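Local coordinates for protein alpha-l-arabinofuranosidase (Gibberella zeae, PDB 2W5N) that hydrolyses alpha-L-arabinofuranosidic linkages as a family GH93 glycoside hydrolase, acting as an exo-alpha-L-arabinanase on arabinan, at residues A[181-186]-A[199-204]. Residues are numbered along the deposited sequence; the frame is centred on the assembly and turned at random.
Sequences QKLVHQ and DDTKYA. With EDO (1,2-ethanediol), chain B.
Leu183 O accepts two backbone bonds across the strand pair, from Asp200 N at 2.7 Å and Thr201 N at 3.2 Å. Both donors approach from the same face of its carbonyl plane, and two residues facing one define a classic beta bulge. Leu183 N returns a bond to Thr201 O (2.9 Å), completing the antiparallel hydrogen-bonded pair, while beyond the bulge Val184 is paired with Asp199.

Charged contacts lie on the face of Val184 and Asp199. The Lys182 chain bends at chi3 (-81°), bringing NZ to the syn side of Asp199 OD2 in a 2.8 Å salt bridge; its bond to OD1 is weak. Asp175 is a second acidic partner of this ammonium. An ethanediol, probably from the crystallisation liquor, links the pair through O1, which accepts from Lys182 NZ and donates to Asp199 OD1 (2.6 Å).

At the His185 edge, ND1 donates to the syn lone pair of Asp200 OD1 at 2.6 Å. OD1 lies 3° out of the ring plane, which puts it at the edge; with the ring and carboxylate planes 10° apart, the two groups are nearly coplanar.

Apolar packing falls on the other face: Leu183 CD1 lies alongside Thr201 CB (3.9 Å), and both side chains also touch Tyr225 and Pro210 of the next sheet.

This bulged hairpin forms the outer two strands of a four-stranded antiparallel blade in the six-bladed beta-propeller of GH93 enzymes.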
loop_
_atom_site.group_PDB
_atom_site.type_symbol
_atom_site.label_atom_id
_atom_site.label_comp_id
_atom_site.label_asym_id
_atom_site.label_seq_id
_atom_site.Cartn_x
_atom_site.Cartn_y
_atom_site.Cartn_z
ATOM N N GLN A 181 -18.980 1.745 -4.234
ATOM C CA GLN A 181 -17.614 1.168 -4.299
ATOM C C GLN A 181 -17.543 -0.145 -3.544
ATOM O O GLN A 181 -18.140 -0.282 -2.466
ATOM C CB GLN A 181 -16.565 2.137 -3.718
ATOM C CG GLN A 181 -15.128 1.663 -3.895
ATOM C CD GLN A 181 -14.065 2.744 -3.618
ATOM O OE1 GLN A 181 -13.743 3.519 -4.497
ATOM N NE2 GLN A 181 -13.498 2.756 -2.413
ATOM N N LYS A 182 -16.849 -1.101 -4.148
ATOM C CA LYS A 182 -16.592 -2.415 -3.561
ATOM C C LYS A 182 -15.110 -2.708 -3.597
ATOM O O LYS A 182 -14.407 -2.162 -4.405
ATOM C CB LYS A 182 -17.341 -3.525 -4.321
ATOM C CG LYS A 182 -18.838 -3.326 -4.377
ATOM C CD LYS A 182 -19.454 -4.595 -4.845
ATOM C CE LYS A 182 -19.344 -4.668 -6.336
ATOM N NZ LYS A 182 -19.942 -5.968 -6.857
ATOM N N LEU A 183 -14.687 -3.589 -2.706
ATOM C CA LEU A 183 -13.335 -4.144 -2.722
ATOM C C LEU A 183 -13.402 -5.446 -3.498
ATOM O O LEU A 183 -14.282 -6.283 -3.281
ATOM C CB LEU A 183 -12.818 -4.349 -1.287
ATOM C CG LEU A 183 -12.305 -3.088 -0.576
ATOM C CD1 LEU A 183 -12.177 -3.331 0.969
ATOM C CD2 LEU A 183 -10.954 -2.609 -1.156
ATOM N N VAL A 184 -12.497 -5.583 -4.430
ATOM C CA VAL A 184 -12.525 -6.679 -5.394
ATOM C C VAL A 184 -11.149 -7.166 -5.757
ATOM O O VAL A 184 -10.147 -6.544 -5.457
ATOM C CB VAL A 184 -13.218 -6.260 -6.671
ATOM C CG1 VAL A 184 -14.546 -5.564 -6.336
ATOM C CG2 VAL A 184 -12.297 -5.373 -7.567
ATOM N N HIS A 185 -11.106 -8.306 -6.390
ATOM C CA HIS A 185 -9.814 -8.794 -6.917
ATOM C C HIS A 185 -9.971 -9.567 -8.194
ATOM O O HIS A 185 -11.061 -9.994 -8.581
ATOM C CB HIS A 185 -9.078 -9.650 -5.877
ATOM C CG HIS A 185 -9.582 -11.054 -5.775
ATOM N ND1 HIS A 185 -10.394 -11.484 -4.756
ATOM C CD2 HIS A 185 -9.347 -12.136 -6.553
ATOM C CE1 HIS A 185 -10.651 -12.779 -4.914
ATOM N NE2 HIS A 185 -10.021 -13.196 -6.004
ATOM N N GLN A 186 -8.829 -9.706 -8.838
ATOM C CA GLN A 186 -8.632 -10.591 -10.007
ATOM C C GLN A 186 -7.328 -11.382 -9.817
ATOM O O GLN A 186 -6.384 -10.952 -9.139
ATOM C CB GLN A 186 -8.590 -9.816 -11.327
ATOM C CG GLN A 186 -9.878 -9.132 -11.738
ATOM C CD GLN A 186 -9.704 -8.227 -12.938
ATOM O OE1 GLN A 186 -9.565 -7.017 -12.795
ATOM N NE2 GLN A 186 -9.671 -8.818 -14.127
ATOM N N ASP A 199 -15.638 -10.184 -5.810
ATOM C CA ASP A 199 -15.871 -9.306 -4.662
ATOM C C ASP A 199 -15.192 -9.808 -3.388
ATOM O O ASP A 199 -15.326 -10.953 -2.996
ATOM C CB ASP A 199 -17.361 -9.119 -4.366
ATOM C CG ASP A 199 -18.046 -8.245 -5.396
ATOM O OD1 ASP A 199 -17.357 -7.575 -6.168
ATOM O OD2 ASP A 199 -19.284 -8.244 -5.431
ATOM N N ASP A 200 -14.501 -8.894 -2.719
ATOM C CA ASP A 200 -13.812 -9.184 -1.456
ATOM C C ASP A 200 -14.560 -8.643 -0.238
ATOM O O ASP A 200 -14.549 -9.215 0.868
ATOM C CB ASP A 200 -12.382 -8.580 -1.476
ATOM C CG ASP A 200 -11.507 -9.204 -2.542
ATOM O OD1 ASP A 200 -11.617 -10.451 -2.761
ATOM O OD2 ASP A 200 -10.687 -8.462 -3.155
ATOM N N THR A 201 -15.150 -7.478 -0.430
ATOM C CA THR A 201 -15.839 -6.776 0.640
ATOM C C THR A 201 -16.780 -5.715 0.092
ATOM O O THR A 201 -16.436 -4.943 -0.814
ATOM C CB THR A 201 -14.841 -6.101 1.649
ATOM O OG1 THR A 201 -14.339 -7.081 2.581
ATOM C CG2 THR A 201 -15.564 -5.031 2.449
ATOM N N LYS A 202 -17.980 -5.721 0.639
ATOM C CA LYS A 202 -19.030 -4.769 0.217
ATOM C C LYS A 202 -20.029 -4.546 1.344
ATOM O O LYS A 202 -20.266 -5.437 2.185
ATOM C CB LYS A 202 -19.723 -5.266 -1.052
ATOM C CG LYS A 202 -20.509 -6.536 -0.822
ATOM C CD LYS A 202 -21.275 -6.937 -2.054
ATOM C CE LYS A 202 -22.064 -8.260 -1.812
ATOM N NZ LYS A 202 -22.643 -8.819 -3.080
ATOM N N TYR A 203 -20.583 -3.346 1.366
ATOM C CA TYR A 203 -21.434 -2.899 2.469
ATOM C C TYR A 203 -22.775 -2.361 1.975
ATOM O O TYR A 203 -22.833 -1.570 1.056
ATOM C CB TYR A 203 -20.702 -1.856 3.283
ATOM C CG TYR A 203 -19.639 -2.459 4.157
ATOM C CD1 TYR A 203 -19.996 -3.290 5.189
ATOM C CD2 TYR A 203 -18.283 -2.270 3.905
ATOM C CE1 TYR A 203 -19.020 -3.905 5.999
ATOM C CE2 TYR A 203 -17.317 -2.864 4.685
ATOM C CZ TYR A 203 -17.698 -3.709 5.719
ATOM O OH TYR A 203 -16.760 -4.267 6.528
ATOM N N ALA A 204 -23.843 -2.807 2.634
ATOM C CA ALA A 204 -25.200 -2.536 2.197
ATOM C C ALA A 204 -25.658 -1.105 2.491
ATOM O O ALA A 204 -26.722 -0.867 3.088
ATOM C CB ALA A 204 -26.171 -3.524 2.778
HETATM C C1 EDO B . -17.589 -7.886 -9.535
HETATM O O1 EDO B . -17.783 -6.802 -8.622
HETATM C C2 EDO B . -18.765 -8.840 -9.507
HETATM O O2 EDO B . -19.797 -8.159 -10.226
HETATM O O HOH W 1 -19.724 -1.367 -0.496
#